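Periplasmic binding protein/LacI transcriptional regulator (Brachyspira murdochii, PDB 4KQC) probably binds a carbohydrate as a periplasmic solute-binding protein of an ABC transport system. Local coordinates at residues A[86-94]-A[276-287]; A[106-116]-A[293-301]. All blocks are in the same frame, centred on the assembly; numbering follows the deposited sequence.

From the N terminus, the chain builds strand 89-92 and then strand 105-110 in the parallel sheet of one lobe, and crosses at residues 111-112 into the other lobe, where helix 113-133 begins. It returns after strand 267-270, and helix 273-288 then closes a loop of 181 residues by packing on strand 89-92 in contact 1. Strand 296-297 follows directly and pairs with strand 105-110 in contact 2, spanning 176 residues. The two contacts cross, because their segments alternate along the chain. They touch where Gly91 and Asp93 pair with Ala107 and Ala109, so one sheet receives both. Contact 1 covers that sheet with a helix, while contact 2 adds its edge strand and joins two passages between the lobes.

Contact 1: residues A[86-94]-A[276-287]; sequences NIPLIGFDS and IGFQAVTLAYKA
Ile90 lies across the helix 276-287 between Leu283, Ala284 and Ala287, and it has more surface buried here than any other residue of the two segments. Its two branches divide the work. CG1, anti to the carbonyl carbon (chi1 -61°), settles on the helix backbone with Ile90 CG1 3.6 Å from Ala284 CA, a closeness allowed by the small alanine side chain. CG2 takes the other direction and meets the CB of Leu283, Ile90 CG2 to Leu283 CB being 3.9 Å; the two side chains cross at about a right angle. The terminal CD1 lies over Leu283 and reaches the methyl of Ala287 more loosely.

At the C-terminal end of the strand, Phe92 meets Ile276. The branch methyl CG2 of Ile276 comes to the edge of the Phe92 ring, in its plane, with Ile276 CG2 3.9 Å from Phe92 CD2. The same methyl also sits against the backbone of Asp93. Ala280 fills the space beside the root of the aromatic side chain, its CB 3.5 Å from Phe92 CB. A chi1 of 75° puts CG of Phe92 between its backbone N and carbonyl carbon and turns the root of the ring onto Ala280 CB. No hydrogen bond links the segments, which are held by van der Waals packing, mostly between apolar groups.

The strand and helix run nearly antiparallel, at 169°, with their axes 8.3 Å apart at closest approach, as expected for a helix covering a sheet in an alpha/beta lobe of a periplasmic binding protein. Strand 66-68 and strand 105-110 pair with strand 89-92 on its two edges. On the same sheet, strand 6-10 receives Val281, Ala284 and Tyr285 from the helix, and helix 18-33 packs alongside through Phe278 and Tyr285.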
loop_
_atom_site.group_PDB
_atom_site.type_symbol
_atom_site.label_atom_id
_atom_site.label_comp_id
_atom_site.label_asym_id
_atom_site.label_seq_id
_atom_site.Cartn_x
_atom_site.Cartn_y
_atom_site.Cartn_z
ATOM N N ASN A 86 -12.299 7.405 -27.027
ATOM C CA ASN A 86 -12.139 5.953 -27.170
ATOM C C ASN A 86 -10.698 5.484 -27.091
ATOM O O ASN A 86 -10.323 4.500 -27.770
ATOM C CB ASN A 86 -12.802 5.444 -28.484
ATOM C CG ASN A 86 -14.302 5.614 -28.476
ATOM O OD1 ASN A 86 -14.890 6.188 -29.425
ATOM N ND2 ASN A 86 -14.934 5.158 -27.415
ATOM N N ILE A 87 -9.927 6.115 -26.229
ATOM C CA ILE A 87 -8.556 5.640 -25.879
ATOM C C ILE A 87 -8.666 4.544 -24.804
ATOM O O ILE A 87 -9.239 4.786 -23.756
ATOM C CB ILE A 87 -7.693 6.781 -25.382
ATOM C CG1 ILE A 87 -7.492 7.877 -26.468
ATOM C CG2 ILE A 87 -6.340 6.263 -24.932
ATOM C CD1 ILE A 87 -6.985 9.197 -25.892
ATOM N N PRO A 88 -8.126 3.359 -25.030
ATOM C CA PRO A 88 -8.165 2.355 -23.995
ATOM C C PRO A 88 -7.437 2.812 -22.740
ATOM O O PRO A 88 -6.322 3.320 -22.812
ATOM C CB PRO A 88 -7.444 1.178 -24.620
ATOM C CG PRO A 88 -7.571 1.373 -26.090
ATOM C CD PRO A 88 -7.669 2.824 -26.322
ATOM N N LEU A 89 -8.103 2.624 -21.607
ATOM C CA LEU A 89 -7.632 3.092 -20.306
ATOM C C LEU A 89 -7.447 1.898 -19.355
ATOM O O LEU A 89 -8.388 1.162 -19.123
ATOM C CB LEU A 89 -8.614 4.132 -19.716
ATOM C CG LEU A 89 -8.251 4.704 -18.377
ATOM C CD1 LEU A 89 -6.899 5.462 -18.356
ATOM C CD2 LEU A 89 -9.404 5.569 -17.880
ATOM N N ILE A 90 -6.257 1.822 -18.785
ATOM C CA ILE A 90 -5.867 0.779 -17.824
ATOM C C ILE A 90 -5.517 1.482 -16.548
ATOM O O ILE A 90 -4.752 2.471 -16.572
ATOM C CB ILE A 90 -4.629 0.024 -18.351
ATOM C CG1 ILE A 90 -4.908 -0.677 -19.691
ATOM C CG2 ILE A 90 -4.012 -0.950 -17.342
ATOM C CD1 ILE A 90 -6.112 -1.570 -19.680
ATOM N N GLY A 91 -6.006 1.002 -15.414
ATOM C CA GLY A 91 -5.455 1.468 -14.132
ATOM C C GLY A 91 -4.246 0.617 -13.709
ATOM O O GLY A 91 -4.134 -0.605 -14.044
ATOM N N PHE A 92 -3.382 1.194 -12.900
ATOM C CA PHE A 92 -2.362 0.425 -12.255
ATOM C C PHE A 92 -2.031 0.932 -10.881
ATOM O O PHE A 92 -2.302 2.070 -10.558
ATOM C CB PHE A 92 -1.147 0.190 -13.161
ATOM C CG PHE A 92 -0.250 1.368 -13.346
ATOM C CD1 PHE A 92 -0.697 2.448 -14.028
ATOM C CD2 PHE A 92 1.050 1.374 -12.875
ATOM C CE1 PHE A 92 0.113 3.526 -14.258
ATOM C CE2 PHE A 92 1.884 2.448 -13.093
ATOM C CZ PHE A 92 1.408 3.556 -13.789
ATOM N N ASP A 93 -1.450 0.068 -10.039
ATOM C CA ASP A 93 -1.298 0.432 -8.609
ATOM C C ASP A 93 -2.718 0.810 -8.064
ATOM O O ASP A 93 -3.695 0.125 -8.407
ATOM C CB ASP A 93 -0.250 1.562 -8.454
ATOM C CG ASP A 93 0.181 1.763 -7.042
ATOM O OD1 ASP A 93 0.931 0.872 -6.534
ATOM O OD2 ASP A 93 -0.243 2.744 -6.431
ATOM N N SER A 94 -2.893 1.918 -7.338
ATOM C CA SER A 94 -4.225 2.243 -6.874
ATOM C C SER A 94 -5.171 2.636 -8.011
ATOM O O SER A 94 -6.416 2.751 -7.775
ATOM C CB SER A 94 -4.156 3.324 -5.798
ATOM O OG SER A 94 -3.371 4.378 -6.256
ATOM N N ILE A 276 3.865 -4.771 -11.217
ATOM C CA ILE A 276 2.832 -3.750 -11.407
ATOM C C ILE A 276 3.119 -3.002 -12.682
ATOM O O ILE A 276 2.253 -2.833 -13.519
ATOM C CB ILE A 276 2.743 -2.847 -10.204
ATOM C CG1 ILE A 276 2.160 -3.622 -9.012
ATOM C CG2 ILE A 276 1.927 -1.628 -10.487
ATOM C CD1 ILE A 276 2.311 -2.940 -7.670
ATOM N N GLY A 277 4.322 -2.558 -12.865
ATOM C CA GLY A 277 4.633 -1.819 -14.088
ATOM C C GLY A 277 4.618 -2.676 -15.333
ATOM O O GLY A 277 4.106 -2.277 -16.369
ATOM N N PHE A 278 5.152 -3.873 -15.252
ATOM C CA PHE A 278 5.209 -4.748 -16.410
ATOM C C PHE A 278 3.776 -5.093 -16.873
ATOM O O PHE A 278 3.449 -5.044 -18.084
ATOM C CB PHE A 278 6.008 -5.999 -16.079
ATOM C CG PHE A 278 6.320 -6.822 -17.259
ATOM C CD1 PHE A 278 5.391 -7.696 -17.785
ATOM C CD2 PHE A 278 7.564 -6.751 -17.825
ATOM C CE1 PHE A 278 5.678 -8.476 -18.879
ATOM C CE2 PHE A 278 7.853 -7.510 -18.950
ATOM C CZ PHE A 278 6.893 -8.356 -19.479
ATOM N N GLN A 279 2.941 -5.436 -15.901
ATOM C CA GLN A 279 1.553 -5.861 -16.194
ATOM C C GLN A 279 0.700 -4.697 -16.668
ATOM O O GLN A 279 -0.153 -4.880 -17.547
ATOM C CB GLN A 279 0.920 -6.588 -15.041
ATOM C CG GLN A 279 1.605 -7.945 -14.782
ATOM C CD GLN A 279 1.518 -8.910 -15.963
ATOM O OE1 GLN A 279 0.537 -8.911 -16.693
ATOM N NE2 GLN A 279 2.563 -9.717 -16.169
ATOM N N ALA A 280 0.931 -3.499 -16.143
ATOM C CA ALA A 280 0.241 -2.285 -16.628
ATOM C C ALA A 280 0.450 -2.098 -18.107
ATOM O O ALA A 280 -0.513 -1.906 -18.834
ATOM C CB ALA A 280 0.736 -1.060 -15.883
ATOM N N VAL A 281 1.719 -2.120 -18.563
ATOM C CA VAL A 281 2.007 -1.903 -19.960
ATOM C C VAL A 281 1.482 -3.070 -20.767
ATOM O O VAL A 281 1.026 -2.825 -21.887
ATOM C CB VAL A 281 3.485 -1.620 -20.183
ATOM C CG1 VAL A 281 3.845 -1.711 -21.673
ATOM C CG2 VAL A 281 3.813 -0.273 -19.595
ATOM N N THR A 282 1.644 -4.310 -20.293
ATOM C CA THR A 282 1.066 -5.438 -20.989
ATOM C C THR A 282 -0.426 -5.291 -21.254
ATOM O O THR A 282 -0.868 -5.546 -22.350
ATOM C CB THR A 282 1.367 -6.750 -20.224
ATOM O OG1 THR A 282 2.790 -6.903 -20.146
ATOM C CG2 THR A 282 0.808 -7.985 -20.960
ATOM N N LEU A 283 -1.191 -4.968 -20.236
ATOM C CA LEU A 283 -2.628 -4.771 -20.361
ATOM C C LEU A 283 -2.885 -3.662 -21.385
ATOM O O LEU A 283 -3.785 -3.759 -22.211
ATOM C CB LEU A 283 -3.244 -4.390 -19.007
ATOM C CG LEU A 283 -3.391 -5.488 -17.969
ATOM C CD1 LEU A 283 -3.861 -4.936 -16.617
ATOM C CD2 LEU A 283 -4.356 -6.480 -18.534
ATOM N N ALA A 284 -2.125 -2.581 -21.283
ATOM C CA ALA A 284 -2.372 -1.450 -22.161
ATOM C C ALA A 284 -2.112 -1.772 -23.617
ATOM O O ALA A 284 -2.916 -1.405 -24.499
ATOM C CB ALA A 284 -1.581 -0.279 -21.709
ATOM N N TYR A 285 -1.040 -2.496 -23.846
ATOM C CA TYR A 285 -0.679 -2.965 -25.149
ATOM C C TYR A 285 -1.755 -3.855 -25.699
ATOM O O TYR A 285 -2.187 -3.671 -26.875
ATOM C CB TYR A 285 0.700 -3.613 -25.116
ATOM C CG TYR A 285 1.061 -4.172 -26.468
ATOM C CD1 TYR A 285 1.509 -3.330 -27.433
ATOM C CD2 TYR A 285 0.948 -5.517 -26.737
ATOM C CE1 TYR A 285 1.846 -3.773 -28.691
ATOM C CE2 TYR A 285 1.275 -6.000 -28.010
ATOM C CZ TYR A 285 1.709 -5.097 -28.970
ATOM O OH TYR A 285 2.066 -5.464 -30.266
ATOM N N LYS A 286 -2.174 -4.843 -24.925
ATOM C CA LYS A 286 -3.234 -5.784 -25.403
ATOM C C LYS A 286 -4.513 -5.044 -25.713
ATOM O O LYS A 286 -5.168 -5.282 -26.769
ATOM C CB LYS A 286 -3.506 -6.883 -24.366
ATOM C CG LYS A 286 -2.324 -7.844 -24.197
ATOM C CD LYS A 286 -2.638 -8.888 -23.141
ATOM C CE LYS A 286 -1.624 -10.012 -23.239
ATOM N NZ LYS A 286 -1.641 -10.928 -22.076
ATOM N N ALA A 287 -4.890 -4.106 -24.832
ATOM C CA ALA A 287 -6.117 -3.307 -25.048
ATOM C C ALA A 287 -5.961 -2.441 -26.295
ATOM O O ALA A 287 -6.954 -2.254 -27.027
ATOM C CB ALA A 287 -6.435 -2.460 -23.836
#

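Contact 2: residues A[106-116]-A[293-301]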
loop_
_atom_site.group_PDB
_atom_site.type_symbol
_atom_site.label_atom_id
_atom_site.label_comp_id
_atom_site.label_asym_id
_atom_site.label_seq_id
_atom_site.Cartn_x
_atom_site.Cartn_y
_atom_site.Cartn_z
ATOM N N LEU A 106 -10.782 -0.356 -18.403
ATOM C CA LEU A 106 -10.922 -1.704 -18.895
ATOM C C LEU A 106 -10.444 -2.811 -17.958
ATOM O O LEU A 106 -11.018 -3.923 -17.950
ATOM C CB LEU A 106 -10.220 -1.828 -20.246
ATOM C CG LEU A 106 -10.796 -1.069 -21.434
ATOM C CD1 LEU A 106 -9.811 -1.081 -22.592
ATOM C CD2 LEU A 106 -12.072 -1.730 -21.889
ATOM N N ALA A 107 -9.366 -2.519 -17.249
ATOM C CA ALA A 107 -8.668 -3.435 -16.386
ATOM C C ALA A 107 -7.650 -2.643 -15.594
ATOM O O ALA A 107 -7.277 -1.518 -15.992
ATOM C CB ALA A 107 -8.003 -4.517 -17.190
ATOM N N THR A 108 -7.218 -3.240 -14.478
ATOM C CA THR A 108 -6.224 -2.647 -13.578
ATOM C C THR A 108 -5.236 -3.735 -13.190
ATOM O O THR A 108 -5.618 -4.914 -12.988
ATOM C CB THR A 108 -6.924 -2.088 -12.337
ATOM O OG1 THR A 108 -7.808 -1.027 -12.747
ATOM C CG2 THR A 108 -6.008 -1.573 -11.321
ATOM N N ALA A 109 -3.968 -3.362 -13.128
ATOM C CA ALA A 109 -2.934 -4.226 -12.522
ATOM C C ALA A 109 -2.515 -3.667 -11.150
ATOM O O ALA A 109 -1.985 -2.568 -11.078
ATOM C CB ALA A 109 -1.749 -4.313 -13.423
ATOM N N SER A 110 -2.704 -4.437 -10.082
ATOM C CA SER A 110 -2.431 -3.937 -8.752
ATOM C C SER A 110 -2.317 -5.004 -7.737
ATOM O O SER A 110 -2.751 -6.122 -7.978
ATOM C CB SER A 110 -3.583 -3.052 -8.276
ATOM O OG SER A 110 -4.781 -3.746 -8.130
ATOM N N THR A 111 -1.779 -4.625 -6.581
ATOM C CA THR A 111 -1.824 -5.446 -5.399
ATOM C C THR A 111 -3.302 -5.552 -4.997
ATOM O O THR A 111 -4.051 -4.566 -5.073
ATOM C CB THR A 111 -1.035 -4.730 -4.325
ATOM O OG1 THR A 111 0.321 -4.539 -4.799
ATOM C CG2 THR A 111 -1.114 -5.533 -2.988
ATOM N N ASP A 112 -3.738 -6.684 -4.494
ATOM C CA ASP A 112 -5.026 -6.756 -3.791
ATOM C C ASP A 112 -4.823 -6.308 -2.302
ATOM O O ASP A 112 -4.264 -7.038 -1.467
ATOM C CB ASP A 112 -5.542 -8.187 -3.909
ATOM C CG ASP A 112 -6.846 -8.447 -3.174
ATOM O OD1 ASP A 112 -7.195 -7.735 -2.243
ATOM O OD2 ASP A 112 -7.464 -9.493 -3.488
ATOM N N ASN A 113 -5.160 -5.066 -2.022
ATOM C CA ASN A 113 -4.971 -4.488 -0.694
ATOM C C ASN A 113 -5.549 -5.310 0.445
ATOM O O ASN A 113 -4.898 -5.490 1.462
ATOM C CB ASN A 113 -5.528 -3.080 -0.642
ATOM C CG ASN A 113 -4.615 -2.091 -1.305
ATOM O OD1 ASN A 113 -3.369 -2.134 -1.138
ATOM N ND2 ASN A 113 -5.201 -1.178 -2.032
ATOM N N ARG A 114 -6.778 -5.783 0.267
ATOM C CA ARG A 114 -7.441 -6.513 1.320
ATOM C C ARG A 114 -6.715 -7.839 1.642
ATOM O O ARG A 114 -6.467 -8.163 2.814
ATOM C CB ARG A 114 -8.912 -6.784 1.006
ATOM C CG ARG A 114 -9.738 -5.514 1.116
ATOM C CD ARG A 114 -11.103 -5.692 0.465
ATOM N NE ARG A 114 -11.946 -4.515 0.731
ATOM C CZ ARG A 114 -11.829 -3.334 0.094
ATOM N NH1 ARG A 114 -10.970 -3.142 -0.915
ATOM N NH2 ARG A 114 -12.621 -2.345 0.464
ATOM N N ALA A 115 -6.270 -8.522 0.580
ATOM C CA ALA A 115 -5.510 -9.753 0.733
ATOM C C ALA A 115 -4.164 -9.549 1.345
ATOM O O ALA A 115 -3.757 -10.350 2.162
ATOM C CB ALA A 115 -5.336 -10.385 -0.628
ATOM N N ALA A 116 -3.484 -8.470 1.005
ATOM C CA ALA A 116 -2.178 -8.194 1.566
ATOM C C ALA A 116 -2.322 -7.903 3.063
ATOM O O ALA A 116 -1.531 -8.350 3.904
ATOM C CB ALA A 116 -1.569 -7.046 0.857
ATOM N N VAL A 293 -9.096 -7.820 -22.095
ATOM C CA VAL A 293 -8.249 -7.777 -20.913
ATOM C C VAL A 293 -9.054 -7.916 -19.631
ATOM O O VAL A 293 -10.257 -7.642 -19.588
ATOM C CB VAL A 293 -7.433 -6.441 -20.863
ATOM C CG1 VAL A 293 -6.428 -6.345 -22.021
ATOM C CG2 VAL A 293 -8.316 -5.207 -20.837
ATOM N N SER A 294 -8.363 -8.319 -18.565
ATOM C CA SER A 294 -8.958 -8.505 -17.249
ATOM C C SER A 294 -8.037 -8.016 -16.168
ATOM O O SER A 294 -6.829 -7.896 -16.361
ATOM C CB SER A 294 -9.178 -10.023 -17.048
ATOM O OG SER A 294 -10.270 -10.483 -17.862
ATOM N N ASN A 295 -8.620 -7.672 -15.022
ATOM C CA ASN A 295 -7.818 -7.257 -13.882
ATOM C C ASN A 295 -6.742 -8.266 -13.556
ATOM O O ASN A 295 -6.948 -9.502 -13.655
ATOM C CB ASN A 295 -8.683 -7.100 -12.677
ATOM C CG ASN A 295 -9.643 -5.971 -12.801
ATOM O OD1 ASN A 295 -9.375 -4.940 -13.471
ATOM N ND2 ASN A 295 -10.764 -6.099 -12.096
ATOM N N ILE A 296 -5.588 -7.763 -13.148
ATOM C CA ILE A 296 -4.472 -8.604 -12.768
ATOM C C ILE A 296 -4.090 -8.310 -11.333
ATOM O O ILE A 296 -3.887 -7.147 -10.944
ATOM C CB ILE A 296 -3.297 -8.363 -13.692
ATOM C CG1 ILE A 296 -3.705 -8.744 -15.131
ATOM C CG2 ILE A 296 -2.117 -9.121 -13.181
ATOM C CD1 ILE A 296 -2.636 -8.567 -16.111
ATOM N N ASP A 297 -3.968 -9.366 -10.523
ATOM C CA ASP A 297 -3.564 -9.238 -9.117
ATOM C C ASP A 297 -2.087 -9.532 -9.058
ATOM O O ASP A 297 -1.663 -10.681 -9.322
ATOM C CB ASP A 297 -4.372 -10.268 -8.325
ATOM C CG ASP A 297 -4.052 -10.285 -6.839
ATOM O OD1 ASP A 297 -3.124 -9.565 -6.376
ATOM O OD2 ASP A 297 -4.731 -11.117 -6.130
ATOM N N THR A 298 -1.267 -8.551 -8.700
ATOM C CA THR A 298 0.163 -8.752 -8.628
ATOM C C THR A 298 0.640 -9.254 -7.243
ATOM O O THR A 298 1.831 -9.539 -7.059
ATOM C CB THR A 298 0.914 -7.484 -9.089
ATOM O OG1 THR A 298 0.449 -6.367 -8.346
ATOM C CG2 THR A 298 0.656 -7.205 -10.597
ATOM N N GLY A 299 -0.255 -9.309 -6.270
ATOM C CA GLY A 299 0.045 -9.948 -5.000
ATOM C C GLY A 299 0.905 -9.219 -4.017
ATOM O O GLY A 299 1.197 -8.049 -4.231
ATOM N N ALA A 300 1.232 -9.864 -2.909
ATOM C CA ALA A 300 2.015 -9.270 -1.873
ATOM C C ALA A 300 2.690 -10.372 -1.095
ATOM O O ALA A 300 2.231 -11.500 -1.165
ATOM C CB ALA A 300 1.128 -8.416 -0.982
ATOM N N LYS A 301 3.818 -10.053 -0.448
ATOM C CA LYS A 301 4.613 -11.053 0.247
ATOM C C LYS A 301 5.033 -10.502 1.607
ATOM O O LYS A 301 5.356 -9.287 1.727
ATOM C CB LYS A 301 5.882 -11.399 -0.517
ATOM C CG LYS A 301 5.710 -12.241 -1.770
ATOM C CD LYS A 301 7.105 -12.636 -2.247
ATOM C CE LYS A 301 7.109 -13.568 -3.437
ATOM N NZ LYS A 301 6.156 -14.672 -3.227
HETATM O O HOH W 1 -12.521 -5.103 -19.937
HETATM O O HOH W 2 -10.231 -2.379 -13.241
HETATM O O HOH W 3 1.952 -6.254 -6.021
#
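Ile296 and Asp297 run parallel to Ala109 and Ser110, and the backbones are hydrogen-bonded along this short run. Ile296 N donates to Thr108 O, Ser110 N to Ile296 O, and Thr298 N to Ser110 O at 2.9 Å. All three are nearly straight at the hydrogen, but Thr298 N meets Ser110 O from 49° above the carbonyl plane. Before the strand, the side chain of Asn295 imitates a backbone partner, its OD1 accepting from Thr108 N at 2.9 Å, and Val293 CG2 packs on Ala107 CB. Beyond it, the methyls of Ala116 and Ala300 meet with their CB atoms 3.5 Å apart. In the inner part, toward Gln271 and helix 273-288, water 3 links Thr298 OG1, Gly299 O and Thr111 OG1, a hydroxyl also bonded to Gln271.

Strand 296-297 thereby becomes the edge of the parallel sheet, and both segments then leave toward the second lobe as hinge crossings of the two-lobed periplasmic binding protein fold. Asp112 N-caps helix 113-133, its OD1 accepting from Ala115 N, while Asp297 OD1 closes an Asx turn with Gly299 N.

The outer side is looser and wetter. The carboxylates of Asp112 and Asp297 are turned 51° to each other, with OD2 of Asp112 4.1 Å from OD2 of Asp297, which may raise the proton affinity of one. Water 2 joins Thr108 OG1 to Asn295 OD1.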